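Local coordinates for ankyrin repeat and SAM domain-containing protein 4B (Mus musculus, PDB 5F3X) that probably acts as a scaffold that joins partner proteins through its ankyrin repeats, its SAM domain and its C-terminal PDZ-binding tail, at residues B[10-15]-B[23-28]; B[29-34]-B[47-52]. All blocks are in the same frame, centred on the assembly; numbering follows the deposited sequence.

How the interactions relate
Interactions 1 and 2 follow one another along the chain and lie about 10 Å apart, centre to centre, within one SAM domain. Helix 25-30 serves both. Interaction 1 joins its first turn to helix 11-18. Interaction 2 joins the turn that ends it to the turn after helix 43-48. The two also touch directly. Phe28 O probably accepts a hydrogen bond from Ile33 N at 2.7 Å. Leu12 packs against the backbone of Ile33, and Phe24 and Phe28 pack on Met51. Interaction 1 is partly buried, whereas interaction 2 lies at the surface. Together they fasten helix 25-30 and the turn after it to helix 11-18, earlier in the chain, and to the end of helix 43-48, later in it.

Interaction 1. Residues B[10-15]-B[23-28]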
loop_
_atom_site.group_PDB
_atom_site.type_symbol
_atom_site.label_atom_id
_atom_site.label_comp_id
_atom_site.label_asym_id
_atom_site.label_seq_id
_atom_site.Cartn_x
_atom_site.Cartn_y
_atom_site.Cartn_z
ATOM N N THR B 10 -6.181 17.513 0.017
ATOM C CA THR B 10 -5.555 17.582 1.324
ATOM C C THR B 10 -6.014 16.401 2.187
ATOM O O THR B 10 -7.087 15.823 1.964
ATOM C CB THR B 10 -5.914 18.911 1.999
ATOM O OG1 THR B 10 -7.282 18.877 2.461
ATOM C CG2 THR B 10 -5.710 20.083 1.027
ATOM N N PRO B 11 -5.213 16.020 3.180
ATOM C CA PRO B 11 -5.650 14.937 4.086
ATOM C C PRO B 11 -6.993 15.211 4.759
ATOM O O PRO B 11 -7.787 14.280 4.980
ATOM C CB PRO B 11 -4.501 14.854 5.106
ATOM C CG PRO B 11 -3.327 15.484 4.428
ATOM C CD PRO B 11 -3.907 16.579 3.562
ATOM N N LEU B 12 -7.266 16.481 5.085
ATOM C CA LEU B 12 -8.580 16.859 5.592
ATOM C C LEU B 12 -9.685 16.486 4.610
ATOM O O LEU B 12 -10.726 15.947 5.005
ATOM C CB LEU B 12 -8.630 18.359 5.884
ATOM C CG LEU B 12 -10.056 18.884 6.137
ATOM C CD1 LEU B 12 -10.607 18.311 7.426
ATOM C CD2 LEU B 12 -10.114 20.374 6.193
ATOM N N GLU B 13 -9.495 16.788 3.321
ATOM C CA GLU B 13 -10.565 16.519 2.366
ATOM C C GLU B 13 -10.873 15.032 2.291
ATOM O O GLU B 13 -12.039 14.625 2.412
ATOM C CB GLU B 13 -10.217 17.059 0.985
ATOM C CG GLU B 13 -11.298 16.709 -0.056
ATOM C CD GLU B 13 -11.185 17.502 -1.350
ATOM O OE1 GLU B 13 -10.164 18.214 -1.559
ATOM O OE2 GLU B 13 -12.141 17.417 -2.150
ATOM N N VAL B 14 -9.843 14.203 2.071
ATOM C CA VAL B 14 -10.064 12.757 2.010
ATOM C C VAL B 14 -10.744 12.292 3.281
ATOM O O VAL B 14 -11.692 11.493 3.244
ATOM C CB VAL B 14 -8.740 11.991 1.795
ATOM C CG1 VAL B 14 -9.030 10.500 1.641
ATOM C CG2 VAL B 14 -7.984 12.507 0.604
ATOM N N PHE B 15 -10.263 12.792 4.429
ATOM C CA PHE B 15 -10.860 12.466 5.715
ATOM C C PHE B 15 -12.369 12.712 5.706
ATOM O O PHE B 15 -13.157 11.769 5.841
ATOM C CB PHE B 15 -10.166 13.264 6.816
ATOM C CG PHE B 15 -10.669 12.942 8.190
ATOM C CD1 PHE B 15 -10.356 11.726 8.787
ATOM C CD2 PHE B 15 -11.480 13.833 8.872
ATOM C CE1 PHE B 15 -10.833 11.421 10.037
ATOM C CE2 PHE B 15 -11.957 13.528 10.128
ATOM C CZ PHE B 15 -11.638 12.323 10.709
ATOM N N GLU B 23 -19.593 17.948 3.143
ATOM C CA GLU B 23 -20.292 19.228 3.131
ATOM C C GLU B 23 -19.642 20.272 4.026
ATOM O O GLU B 23 -19.940 21.459 3.868
ATOM C CB GLU B 23 -21.751 19.061 3.531
ATOM C CG GLU B 23 -21.990 18.747 4.970
ATOM C CD GLU B 23 -23.445 18.966 5.373
ATOM O OE1 GLU B 23 -23.855 20.149 5.483
ATOM O OE2 GLU B 23 -24.174 17.963 5.562
ATOM N N PHE B 24 -18.752 19.879 4.943
ATOM C CA PHE B 24 -18.127 20.831 5.860
ATOM C C PHE B 24 -16.767 21.329 5.393
ATOM O O PHE B 24 -16.174 22.170 6.058
ATOM C CB PHE B 24 -18.026 20.223 7.258
ATOM C CG PHE B 24 -19.362 19.781 7.797
ATOM C CD1 PHE B 24 -20.253 20.711 8.334
ATOM C CD2 PHE B 24 -19.754 18.443 7.722
ATOM C CE1 PHE B 24 -21.498 20.317 8.797
ATOM C CE2 PHE B 24 -21.002 18.040 8.192
ATOM C CZ PHE B 24 -21.882 18.995 8.718
ATOM N N LEU B 25 -16.269 20.861 4.255
ATOM C CA LEU B 25 -14.989 21.365 3.769
ATOM C C LEU B 25 -14.985 22.876 3.546
ATOM O O LEU B 25 -13.990 23.521 3.909
ATOM C CB LEU B 25 -14.595 20.603 2.496
ATOM C CG LEU B 25 -13.142 20.791 2.056
ATOM C CD1 LEU B 25 -12.206 20.479 3.199
ATOM C CD2 LEU B 25 -12.808 19.929 0.868
ATOM N N PRO B 26 -16.017 23.502 2.978
ATOM C CA PRO B 26 -15.958 24.967 2.839
ATOM C C PRO B 26 -15.971 25.730 4.163
ATOM O O PRO B 26 -15.349 26.797 4.227
ATOM C CB PRO B 26 -17.183 25.294 1.971
ATOM C CG PRO B 26 -18.048 24.104 2.040
ATOM C CD PRO B 26 -17.141 22.935 2.208
ATOM N N ILE B 27 -16.631 25.230 5.222
ATOM C CA ILE B 27 -16.594 25.944 6.503
ATOM C C ILE B 27 -15.265 25.708 7.214
ATOM O O ILE B 27 -14.682 26.640 7.782
ATOM C CB ILE B 27 -17.789 25.571 7.403
ATOM C CG1 ILE B 27 -17.759 26.365 8.720
ATOM C CG2 ILE B 27 -17.765 24.114 7.783
ATOM C CD1 ILE B 27 -18.387 27.747 8.696
ATOM N N PHE B 28 -14.742 24.481 7.183
ATOM C CA PHE B 28 -13.439 24.252 7.795
ATOM C C PHE B 28 -12.363 25.099 7.136
ATOM O O PHE B 28 -11.424 25.545 7.802
ATOM C CB PHE B 28 -13.048 22.778 7.718
ATOM C CG PHE B 28 -13.778 21.914 8.679
ATOM C CD1 PHE B 28 -14.964 22.331 9.243
ATOM C CD2 PHE B 28 -13.274 20.686 9.034
ATOM C CE1 PHE B 28 -15.646 21.527 10.145
ATOM C CE2 PHE B 28 -13.948 19.880 9.931
ATOM C CZ PHE B 28 -15.135 20.303 10.489
#
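Leu12 and Leu25 meet with CG opposite the backbone N in both, chi1 being 168° in Leu12 and -167° in Leu25. With CG so placed, both side chains run from their helices toward the opposite one, and their methyls meet. The two leucines lie alongside, pointing opposite ways. Leu12 CD2 lies 3.7 Å from Leu25 CD1, and Leu12 CG is also near that methyl. The second methyl of Leu12 serves another partner. Its CD1 comes to the edge of the Phe28 ring, close to the ring plane, 3.9 Å from Phe28 CD2. The leucine stands roughly perpendicular to the phenylalanine side chain. Leu12 CD2 also lies 4.1 Å from Phe28 CB, so the leucine fork touches both the base and the rim of the phenylalanine.

Leu25 divides its methyls in a similar way. While CD1 faces Leu12, CD2 packs along the extended chain of Glu13, 3.7 Å from Glu13 CD. The contact with Glu13 is mostly with its aliphatic part and carboxylate carbon. No hydrogen bond links the two segments. Within segment 10-15, Thr10 is the N-cap of helix 11-18. Its OG1 accepts from Glu13 N at 3.2 Å, which closes the first turn beside the contact.

Shortening Leu12 to an alanine would remove both methyls, which would probably cost Leu25 CD1 and the Phe28 edge their common partner and open a gap between the helices, though Leu16 would still touch both residues.

The contact joins the start of helix 11-18 to helix 25-30 in the SAM domain bundle. Leu16, one turn along from Leu12, also touches Leu25 and Phe28. Helix 35-39 adds Leu35 against Leu12, and its Leu38 packs on Leu12, Phe15 and Phe28. Phe15 reaches Ala62 of the long helix 53-71.

Interaction 2. Residues B[29-34]-B[47-52]; sequences MREQID and QNIHMQ
Ile49 carries this contact from its side, packing against Glu31 and Ile33. From CB its side chain divides in two. CG2 is the short branch. It lies opposite the carbonyl carbon and touches the bent chain of Glu31, 3.7 Å from Glu31 CG. Glu31 CD follows at 3.8 Å from Ile49 CG2, and Glu31 OE2 is at 4.0 Å from the same methyl. The longer branch starts at CG1, which sits between the backbone N and the carbonyl carbon (chi1 56°). Beyond CG1 the chain is extended. Its tip, CD1, meets Ile33 CD1 at 4.2 Å, the two end methyls facing head on. The two branches of Ile49 therefore have separate partners.

Glu31 runs alongside Ile49, pointing the other way. Its chi1 (-64°) sets CG against the methyl, and the bend at chi2 (-65°) keeps CD near it too. On the glutamate side CG and the carboxylate carbon come nearest, with OE2 a little farther. This is van der Waals contact. No hydrogen bond or salt bridge crosses between the segments.

Both backbones turn here at the end of a helix. Gln32 has positive phi and forms part of a Schellman motif, with Gln32 N bonded to Met29 O at 2.9 Å. His50 plays the same part after helix 43-48, with its N bonded to Gln47 O at 3.0 Å. Glu31 and Ile49 each come just before one of these positive-phi residues, so the contact joins two matching helix ends.

The site is at the surface of the SAM domain. Phe28 of helix 25-30 touches Ile33, Ile49 and Met51 from the inner side. Asp34 caps the next helix, 35-39, through Ala37 N. Past Ile49, Met51 packs on Val59 of helix 53-71.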
loop_
_atom_site.group_PDB
_atom_site.type_symbol
_atom_site.label_atom_id
_atom_site.label_comp_id
_atom_site.label_asym_id
_atom_site.label_seq_id
_atom_site.Cartn_x
_atom_site.Cartn_y
_atom_site.Cartn_z
ATOM N N MET B 29 -12.471 25.336 5.839
ATOM C CA MET B 29 -11.430 26.125 5.201
ATOM C C MET B 29 -11.556 27.598 5.558
ATOM O O MET B 29 -10.545 28.274 5.767
ATOM C CB MET B 29 -11.460 25.902 3.695
ATOM C CG MET B 29 -10.864 24.557 3.317
ATOM S SD MET B 29 -10.699 24.328 1.548
ATOM C CE MET B 29 -12.431 24.172 1.046
ATOM N N ARG B 30 -12.783 28.117 5.655
ATOM C CA ARG B 30 -12.928 29.517 6.034
ATOM C C ARG B 30 -12.396 29.742 7.442
ATOM O O ARG B 30 -11.826 30.804 7.727
ATOM C CB ARG B 30 -14.391 29.964 5.905
ATOM N N GLU B 31 -12.524 28.744 8.316
ATOM C CA GLU B 31 -11.970 28.829 9.660
ATOM C C GLU B 31 -10.509 28.413 9.712
ATOM O O GLU B 31 -9.933 28.364 10.804
ATOM C CB GLU B 31 -12.793 27.981 10.638
ATOM C CG GLU B 31 -14.231 28.450 10.827
ATOM C CD GLU B 31 -14.339 29.819 11.487
ATOM O OE1 GLU B 31 -13.395 30.227 12.210
ATOM O OE2 GLU B 31 -15.378 30.492 11.278
ATOM N N GLN B 32 -9.912 28.106 8.564
ATOM C CA GLN B 32 -8.499 27.721 8.451
ATOM C C GLN B 32 -8.195 26.496 9.300
ATOM O O GLN B 32 -7.184 26.418 9.992
ATOM C CB GLN B 32 -7.569 28.888 8.789
ATOM C CG GLN B 32 -7.549 29.929 7.680
ATOM C CD GLN B 32 -6.708 31.143 8.017
ATOM O OE1 GLN B 32 -5.625 31.030 8.604
ATOM N NE2 GLN B 32 -7.198 32.323 7.633
ATOM N N ILE B 33 -9.066 25.507 9.188
ATOM C CA ILE B 33 -8.958 24.268 9.945
ATOM C C ILE B 33 -8.380 23.211 9.016
ATOM O O ILE B 33 -9.099 22.628 8.200
ATOM C CB ILE B 33 -10.326 23.838 10.473
ATOM C CG1 ILE B 33 -10.938 24.975 11.294
ATOM C CG2 ILE B 33 -10.214 22.536 11.261
ATOM C CD1 ILE B 33 -12.316 24.655 11.837
ATOM N N ASP B 34 -7.101 22.899 9.175
ATOM C CA ASP B 34 -6.577 21.736 8.477
ATOM C C ASP B 34 -6.895 20.499 9.316
ATOM O O ASP B 34 -7.539 20.592 10.366
ATOM C CB ASP B 34 -5.086 21.903 8.185
ATOM C CG ASP B 34 -4.292 22.417 9.386
ATOM O OD1 ASP B 34 -4.827 22.397 10.517
ATOM O OD2 ASP B 34 -3.113 22.824 9.196
ATOM N N GLN B 47 -19.271 23.391 18.154
ATOM C CA GLN B 47 -20.473 24.185 18.387
ATOM C C GLN B 47 -20.234 25.652 18.073
ATOM O O GLN B 47 -21.164 26.359 17.675
ATOM C CB GLN B 47 -20.924 24.069 19.836
ATOM C CG GLN B 47 -21.943 23.008 20.139
ATOM C CD GLN B 47 -22.367 23.052 21.601
ATOM O OE1 GLN B 47 -23.396 23.631 21.934
ATOM N NE2 GLN B 47 -21.566 22.453 22.476
ATOM N N ASN B 48 -19.007 26.136 18.264
ATOM C CA ASN B 48 -18.754 27.551 18.026
ATOM C C ASN B 48 -18.879 27.903 16.546
ATOM O O ASN B 48 -19.306 29.015 16.213
ATOM C CB ASN B 48 -17.390 27.941 18.593
ATOM C CG ASN B 48 -17.426 28.123 20.109
ATOM O OD1 ASN B 48 -18.484 28.388 20.686
ATOM N ND2 ASN B 48 -16.273 27.991 20.757
ATOM N N ILE B 49 -18.563 26.972 15.652
ATOM C CA ILE B 49 -18.709 27.220 14.222
ATOM C C ILE B 49 -20.057 26.715 13.737
ATOM O O ILE B 49 -20.242 26.497 12.535
ATOM C CB ILE B 49 -17.542 26.643 13.401
ATOM C CG1 ILE B 49 -17.362 25.144 13.653
ATOM C CG2 ILE B 49 -16.266 27.445 13.702
ATOM C CD1 ILE B 49 -16.383 24.481 12.715
ATOM N N HIS B 50 -20.970 26.428 14.674
ATOM C CA HIS B 50 -22.381 26.128 14.361
ATOM C C HIS B 50 -22.554 24.793 13.635
ATOM O O HIS B 50 -23.383 24.669 12.731
ATOM C CB HIS B 50 -23.033 27.240 13.530
ATOM C CG HIS B 50 -22.794 28.616 14.058
ATOM N ND1 HIS B 50 -23.654 29.230 14.946
ATOM C CD2 HIS B 50 -21.796 29.500 13.822
ATOM C CE1 HIS B 50 -23.187 30.430 15.242
ATOM N NE2 HIS B 50 -22.063 30.619 14.572
ATOM N N MET B 51 -21.766 23.793 14.016
ATOM C CA MET B 51 -22.029 22.423 13.595
ATOM C C MET B 51 -23.089 21.831 14.517
ATOM O O MET B 51 -22.984 21.940 15.743
ATOM C CB MET B 51 -20.739 21.598 13.632
ATOM C CG MET B 51 -20.903 20.173 13.140
ATOM S SD MET B 51 -19.354 19.426 12.608
ATOM C CE MET B 51 -18.653 20.795 11.703
ATOM N N GLN B 52 -24.120 21.226 13.939
ATOM C CA GLN B 52 -25.174 20.733 14.809
ATOM C C GLN B 52 -24.803 19.359 15.374
ATOM O O GLN B 52 -23.830 18.721 14.958
ATOM C CB GLN B 52 -26.506 20.692 14.060
ATOM C CG GLN B 52 -26.847 22.019 13.404
ATOM C CD GLN B 52 -28.301 22.420 13.573
ATOM O OE1 GLN B 52 -28.768 22.669 14.689
ATOM N NE2 GLN B 52 -29.030 22.486 12.457
#